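Local coordinates for TATA-box-binding protein (Methanococcus jannaschii, PDB 2Z8U) that probably binds the TATA box of archaeal promoters as a general transcription factor and so helps to start transcription by RNA polymerase, at residues L121-T131 with F138-D146. Residues are numbered along the deposited sequence; the frame is centred on the assembly and turned at random.
Sequences LDDIALMVEGT and FPGLVYRLD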
ATOM      1  N   LEU B 121     -13.603  28.601   3.940  1.00 35.25           N
ATOM      2  CA  LEU B 121     -12.749  27.436   3.719  1.00 35.43           C
ATOM      3  C   LEU B 121     -13.403  26.083   4.095  1.00 36.03           C
ATOM      4  O   LEU B 121     -13.167  25.083   3.427  1.00 35.75           O
ATOM      5  CB  LEU B 121     -11.393  27.638   4.408  1.00 35.48           C
ATOM      6  CG  LEU B 121     -10.583  28.860   3.929  1.00 35.88           C
ATOM      7  CD1 LEU B 121      -9.239  28.933   4.633  1.00 36.59           C
ATOM      8  CD2 LEU B 121     -10.409  28.862   2.409  1.00 34.98           C
ATOM      9  N   ASP B 122     -14.201  26.057   5.160  1.00 36.40           N
ATOM     10  CA  ASP B 122     -14.933  24.837   5.543  1.00 37.87           C
ATOM     11  C   ASP B 122     -15.902  24.396   4.441  1.00 37.70           C
ATOM     12  O   ASP B 122     -15.983  23.214   4.122  1.00 37.64           O
ATOM     13  CB  ASP B 122     -15.669  25.038   6.876  1.00 38.68           C
ATOM     14  CG  ASP B 122     -14.712  25.117   8.056  1.00 42.22           C
ATOM     15  OD1 ASP B 122     -14.658  26.182   8.698  1.00 46.16           O
ATOM     16  OD2 ASP B 122     -13.990  24.124   8.323  1.00 45.79           O
ATOM     17  N   ASP B 123     -16.611  25.361   3.851  1.00 37.36           N
ATOM     18  CA  ASP B 123     -17.456  25.106   2.675  1.00 37.71           C
ATOM     19  C   ASP B 123     -16.682  24.490   1.522  1.00 37.05           C
ATOM     20  O   ASP B 123     -17.118  23.498   0.943  1.00 37.10           O
ATOM     21  CB  ASP B 123     -18.135  26.397   2.188  1.00 37.55           C
ATOM     22  CG  ASP B 123     -19.339  26.782   3.022  1.00 39.15           C
ATOM     23  OD1 ASP B 123     -19.769  25.977   3.878  1.00 40.16           O
ATOM     24  OD2 ASP B 123     -19.863  27.904   2.810  1.00 40.33           O
ATOM     25  N   ILE B 124     -15.530  25.076   1.204  1.00 36.76           N
ATOM     26  CA  ILE B 124     -14.706  24.627   0.095  1.00 36.44           C
ATOM     27  C   ILE B 124     -14.185  23.205   0.388  1.00 36.41           C
ATOM     28  O   ILE B 124     -14.207  22.340  -0.487  1.00 36.40           O
ATOM     29  CB  ILE B 124     -13.542  25.636  -0.219  1.00 36.07           C
ATOM     30  CG1 ILE B 124     -14.079  26.961  -0.788  1.00 36.70           C
ATOM     31  CG2 ILE B 124     -12.520  25.050  -1.217  1.00 36.68           C
ATOM     32  CD1 ILE B 124     -13.049  28.091  -0.777  1.00 37.27           C
ATOM     33  N   ALA B 125     -13.743  22.969   1.620  1.00 36.02           N
ATOM     34  CA  ALA B 125     -13.167  21.673   2.003  1.00 36.57           C
ATOM     35  C   ALA B 125     -14.165  20.522   1.821  1.00 36.47           C
ATOM     36  O   ALA B 125     -13.779  19.366   1.583  1.00 36.08           O
ATOM     37  CB  ALA B 125     -12.696  21.719   3.441  1.00 36.13           C
ATOM     38  N   LEU B 126     -15.441  20.848   1.963  1.00 36.61           N
ATOM     39  CA  LEU B 126     -16.511  19.859   1.812  1.00 37.91           C
ATOM     40  C   LEU B 126     -16.936  19.706   0.346  1.00 38.94           C
ATOM     41  O   LEU B 126     -17.138  18.588  -0.125  1.00 39.36           O
ATOM     42  CB  LEU B 126     -17.711  20.238   2.688  1.00 37.24           C
ATOM     43  CG  LEU B 126     -18.936  19.309   2.761  1.00 36.93           C
ATOM     44  CD1 LEU B 126     -18.588  17.853   3.121  1.00 34.78           C
ATOM     45  CD2 LEU B 126     -19.943  19.891   3.735  1.00 37.37           C
ATOM     46  N   MET B 127     -17.037  20.830  -0.367  1.00 40.31           N
ATOM     47  CA  MET B 127     -17.688  20.893  -1.687  1.00 42.07           C
ATOM     48  C   MET B 127     -16.757  20.700  -2.884  1.00 42.11           C
ATOM     49  O   MET B 127     -17.217  20.377  -3.987  1.00 42.63           O
ATOM     50  CB  MET B 127     -18.433  22.223  -1.839  1.00 41.87           C
ATOM     51  CG  MET B 127     -19.669  22.328  -0.970  1.00 43.26           C
ATOM     52  SD  MET B 127     -20.250  24.018  -0.704  1.00 44.50           S
ATOM     53  CE  MET B 127     -21.718  23.667   0.257  1.00 42.13           C
ATOM     54  N   VAL B 128     -15.464  20.904  -2.673  1.00 42.20           N
ATOM     55  CA  VAL B 128     -14.483  20.832  -3.753  1.00 42.51           C
ATOM     56  C   VAL B 128     -13.546  19.646  -3.509  1.00 42.68           C
ATOM     57  O   VAL B 128     -12.945  19.519  -2.442  1.00 41.45           O
ATOM     58  CB  VAL B 128     -13.686  22.159  -3.899  1.00 42.45           C
ATOM     59  CG1 VAL B 128     -12.750  22.101  -5.093  1.00 42.71           C
ATOM     60  CG2 VAL B 128     -14.637  23.344  -4.049  1.00 42.74           C
ATOM     61  N   GLU B 129     -13.432  18.775  -4.506  1.00 43.25           N
ATOM     62  CA  GLU B 129     -12.656  17.556  -4.341  1.00 44.16           C
ATOM     63  C   GLU B 129     -11.168  17.856  -4.471  1.00 44.10           C
ATOM     64  O   GLU B 129     -10.771  18.853  -5.107  1.00 44.24           O
ATOM     65  CB  GLU B 129     -13.142  16.456  -5.296  1.00 44.42           C
ATOM     66  CG  GLU B 129     -14.403  15.737  -4.771  1.00 45.21           C
ATOM     67  CD  GLU B 129     -15.175  14.970  -5.844  1.00 45.57           C
ATOM     68  OE1 GLU B 129     -14.738  14.959  -7.017  1.00 48.39           O
ATOM     69  OE2 GLU B 129     -16.223  14.365  -5.510  1.00 46.38           O
ATOM     70  N   GLY B 130     -10.352  17.020  -3.828  1.00 43.52           N
ATOM     71  CA  GLY B 130      -8.905  17.223  -3.793  1.00 42.97           C
ATOM     72  C   GLY B 130      -8.475  18.435  -2.979  1.00 42.37           C
ATOM     73  O   GLY B 130      -7.418  19.039  -3.255  1.00 43.28           O
ATOM     74  N   THR B 131      -9.297  18.815  -1.997  1.00 41.15           N
ATOM     75  CA  THR B 131      -8.952  19.913  -1.079  1.00 39.83           C
ATOM     76  C   THR B 131      -8.724  19.343   0.313  1.00 39.22           C
ATOM     77  O   THR B 131      -9.306  18.316   0.664  1.00 38.38           O
ATOM     78  CB  THR B 131     -10.040  21.026  -1.036  1.00 39.38           C
ATOM     79  OG1 THR B 131     -11.286  20.476  -0.606  1.00 39.67           O
ATOM     80  CG2 THR B 131     -10.217  21.669  -2.415  1.00 40.10           C
ATOM     81  N   PHE B 138      -2.274  23.731  10.005  1.00 44.34           N
ATOM     82  CA  PHE B 138      -1.686  24.662   9.054  1.00 43.95           C
ATOM     83  C   PHE B 138      -2.719  25.688   8.629  1.00 43.50           C
ATOM     84  O   PHE B 138      -3.910  25.380   8.543  1.00 43.28           O
ATOM     85  CB  PHE B 138      -1.100  23.924   7.820  1.00 43.98           C
ATOM     86  CG  PHE B 138      -2.095  23.067   7.081  1.00 45.24           C
ATOM     87  CD1 PHE B 138      -2.744  23.550   5.953  1.00 45.17           C
ATOM     88  CD2 PHE B 138      -2.376  21.764   7.502  1.00 46.10           C
ATOM     89  CE1 PHE B 138      -3.680  22.761   5.272  1.00 46.47           C
ATOM     90  CE2 PHE B 138      -3.313  20.968   6.815  1.00 45.06           C
ATOM     91  CZ  PHE B 138      -3.955  21.464   5.704  1.00 44.58           C
ATOM     92  N   PRO B 139      -2.267  26.915   8.327  1.00 43.42           N
ATOM     93  CA  PRO B 139      -3.214  27.919   7.894  1.00 43.17           C
ATOM     94  C   PRO B 139      -3.524  27.704   6.403  1.00 42.76           C
ATOM     95  O   PRO B 139      -2.632  27.315   5.646  1.00 43.22           O
ATOM     96  CB  PRO B 139      -2.423  29.221   8.092  1.00 43.34           C
ATOM     97  CG  PRO B 139      -1.035  28.842   7.797  1.00 42.89           C
ATOM     98  CD  PRO B 139      -0.881  27.442   8.348  1.00 43.47           C
ATOM     99  N   GLY B 140      -4.759  27.961   5.980  1.00 41.95           N
ATOM    100  CA  GLY B 140      -5.076  27.882   4.549  1.00 40.45           C
ATOM    101  C   GLY B 140      -5.605  26.521   4.144  1.00 39.66           C
ATOM    102  O   GLY B 140      -5.395  25.519   4.845  1.00 39.63           O
ATOM    103  N   LEU B 141      -6.323  26.510   3.029  1.00 37.65           N
ATOM    104  CA  LEU B 141      -6.807  25.307   2.407  1.00 36.88           C
ATOM    105  C   LEU B 141      -5.864  24.894   1.252  1.00 37.10           C
ATOM    106  O   LEU B 141      -5.426  25.748   0.457  1.00 36.28           O
ATOM    107  CB  LEU B 141      -8.209  25.588   1.872  1.00 36.74           C
ATOM    108  CG  LEU B 141      -8.937  24.488   1.115  1.00 35.72           C
ATOM    109  CD1 LEU B 141     -10.389  24.511   1.482  1.00 36.92           C
ATOM    110  CD2 LEU B 141      -8.750  24.663  -0.376  1.00 33.35           C
ATOM    111  N   VAL B 142      -5.563  23.597   1.172  1.00 37.41           N
ATOM    112  CA  VAL B 142      -4.679  23.055   0.140  1.00 37.68           C
ATOM    113  C   VAL B 142      -5.510  22.436  -0.979  1.00 38.40           C
ATOM    114  O   VAL B 142      -6.421  21.644  -0.754  1.00 36.98           O
ATOM    115  CB  VAL B 142      -3.643  22.046   0.710  1.00 38.24           C
ATOM    116  CG1 VAL B 142      -2.695  21.548  -0.383  1.00 37.49           C
ATOM    117  CG2 VAL B 142      -2.838  22.695   1.845  1.00 37.58           C
ATOM    118  N   TYR B 143      -5.176  22.825  -2.199  1.00 39.12           N
ATOM    119  CA  TYR B 143      -5.933  22.440  -3.359  1.00 40.42           C
ATOM    120  C   TYR B 143      -4.938  22.066  -4.458  1.00 41.00           C
ATOM    121  O   TYR B 143      -4.162  22.898  -4.906  1.00 40.95           O
ATOM    122  CB  TYR B 143      -6.785  23.653  -3.758  1.00 41.70           C
ATOM    123  CG  TYR B 143      -7.704  23.495  -4.938  1.00 42.68           C
ATOM    124  CD1 TYR B 143      -8.058  24.611  -5.704  1.00 43.91           C
ATOM    125  CD2 TYR B 143      -8.225  22.256  -5.293  1.00 42.58           C
ATOM    126  CE1 TYR B 143      -8.916  24.490  -6.784  1.00 45.53           C
ATOM    127  CE2 TYR B 143      -9.081  22.127  -6.369  1.00 44.67           C
ATOM    128  CZ  TYR B 143      -9.426  23.249  -7.104  1.00 44.41           C
ATOM    129  OH  TYR B 143     -10.277  23.124  -8.178  1.00 45.58           O
ATOM    130  N   ARG B 144      -4.947  20.817  -4.887  1.00 41.02           N
ATOM    131  CA  ARG B 144      -4.044  20.411  -5.958  1.00 42.46           C
ATOM    132  C   ARG B 144      -4.749  20.426  -7.318  1.00 43.10           C
ATOM    133  O   ARG B 144      -5.857  19.895  -7.451  1.00 44.29           O
ATOM    134  CB  ARG B 144      -3.423  19.044  -5.637  1.00 41.87           C
ATOM    135  CG  ARG B 144      -2.237  18.681  -6.524  1.00 42.73           C
ATOM    136  CD  ARG B 144      -1.356  17.663  -5.833  1.00 42.13           C
ATOM    137  NE  ARG B 144      -0.283  17.135  -6.682  1.00 42.99           N
ATOM    138  CZ  ARG B 144       0.670  16.309  -6.250  1.00 44.01           C
ATOM    139  NH1 ARG B 144       0.682  15.926  -4.981  1.00 41.60           N
ATOM    140  NH2 ARG B 144       1.605  15.840  -7.090  1.00 45.86           N
ATOM    141  N   LEU B 145      -4.126  21.042  -8.322  1.00 43.26           N
ATOM    142  CA  LEU B 145      -4.655  20.997  -9.694  1.00 44.10           C
ATOM    143  C   LEU B 145      -3.821  20.068 -10.577  1.00 44.62           C
ATOM    144  O   LEU B 145      -2.613  19.939 -10.379  1.00 45.51           O
ATOM    145  CB  LEU B 145      -4.703  22.393 -10.322  1.00 44.45           C
ATOM    146  CG  LEU B 145      -5.687  23.470  -9.847  1.00 44.54           C
ATOM    147  CD1 LEU B 145      -5.616  24.680 -10.793  1.00 44.69           C
ATOM    148  CD2 LEU B 145      -7.107  22.931  -9.779  1.00 44.87           C
ATOM    149  N   ASP B 146      -4.461  19.432 -11.552  1.00 44.54           N
ATOM    150  CA  ASP B 146      -3.745  18.542 -12.466  1.00 44.92           C
ATOM    151  C   ASP B 146      -3.476  19.176 -13.829  1.00 44.30           C
ATOM    152  O   ASP B 146      -2.675  18.655 -14.606  1.00 44.92           O
ATOM    153  CB  ASP B 146      -4.474  17.198 -12.627  1.00 45.53           C
ATOM    154  CG  ASP B 146      -4.571  16.418 -11.331  1.00 46.73           C
ATOM    155  OD1 ASP B 146      -3.749  16.627 -10.400  1.00 49.05           O
ATOM    156  OD2 ASP B 146      -5.486  15.577 -11.240  1.00 48.78           O
TER
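Leu141, on strand 141-146 of the second TBP repeat, packs against Leu121, Ile124 and Ala125 of helix 121-127, on the convex side of the saddle-shaped antiparallel sheet. The apolar evidence centres on its two methyls. Leu141 CD1 presses on Ile124 CG2 at 3.5 Å, tighter than usual for carbons, and lies 3.4 Å from the helical carbonyl oxygen Leu121 O; Leu141 CD2 turns to Thr131 CG2. With CG anti to the backbone N (chi1 178°), the Leu141 side chain points toward the helix, while Leu121 CD2 touches Leu141 CB.

Further along, the Tyr143 ring takes Thr131 CG2 obliquely on CD2 (3.5 Å) and Val128 CG1 on CE2, and its OH hydrogen-bonds Thr181 of helix 168-183. A leucine in its place would probably leave Thr181 without this partner and Val128 less well covered.

Backbone pairing includes the antiparallel non-hydrogen-bonded pair Thr131/Tyr143 and continues with Val142 bonded to Glu132; Arg144 N gives Gly130 O a weak bond of 3.5 Å, though nearly straight at 165°. Thr131 CA lies 3.1 Å from Val142 O, a CA-H...O contact. Inside the turn, Thr131 OG1 donates to Val128 O at 2.7 Å, tilted 24° from the carbonyl plane.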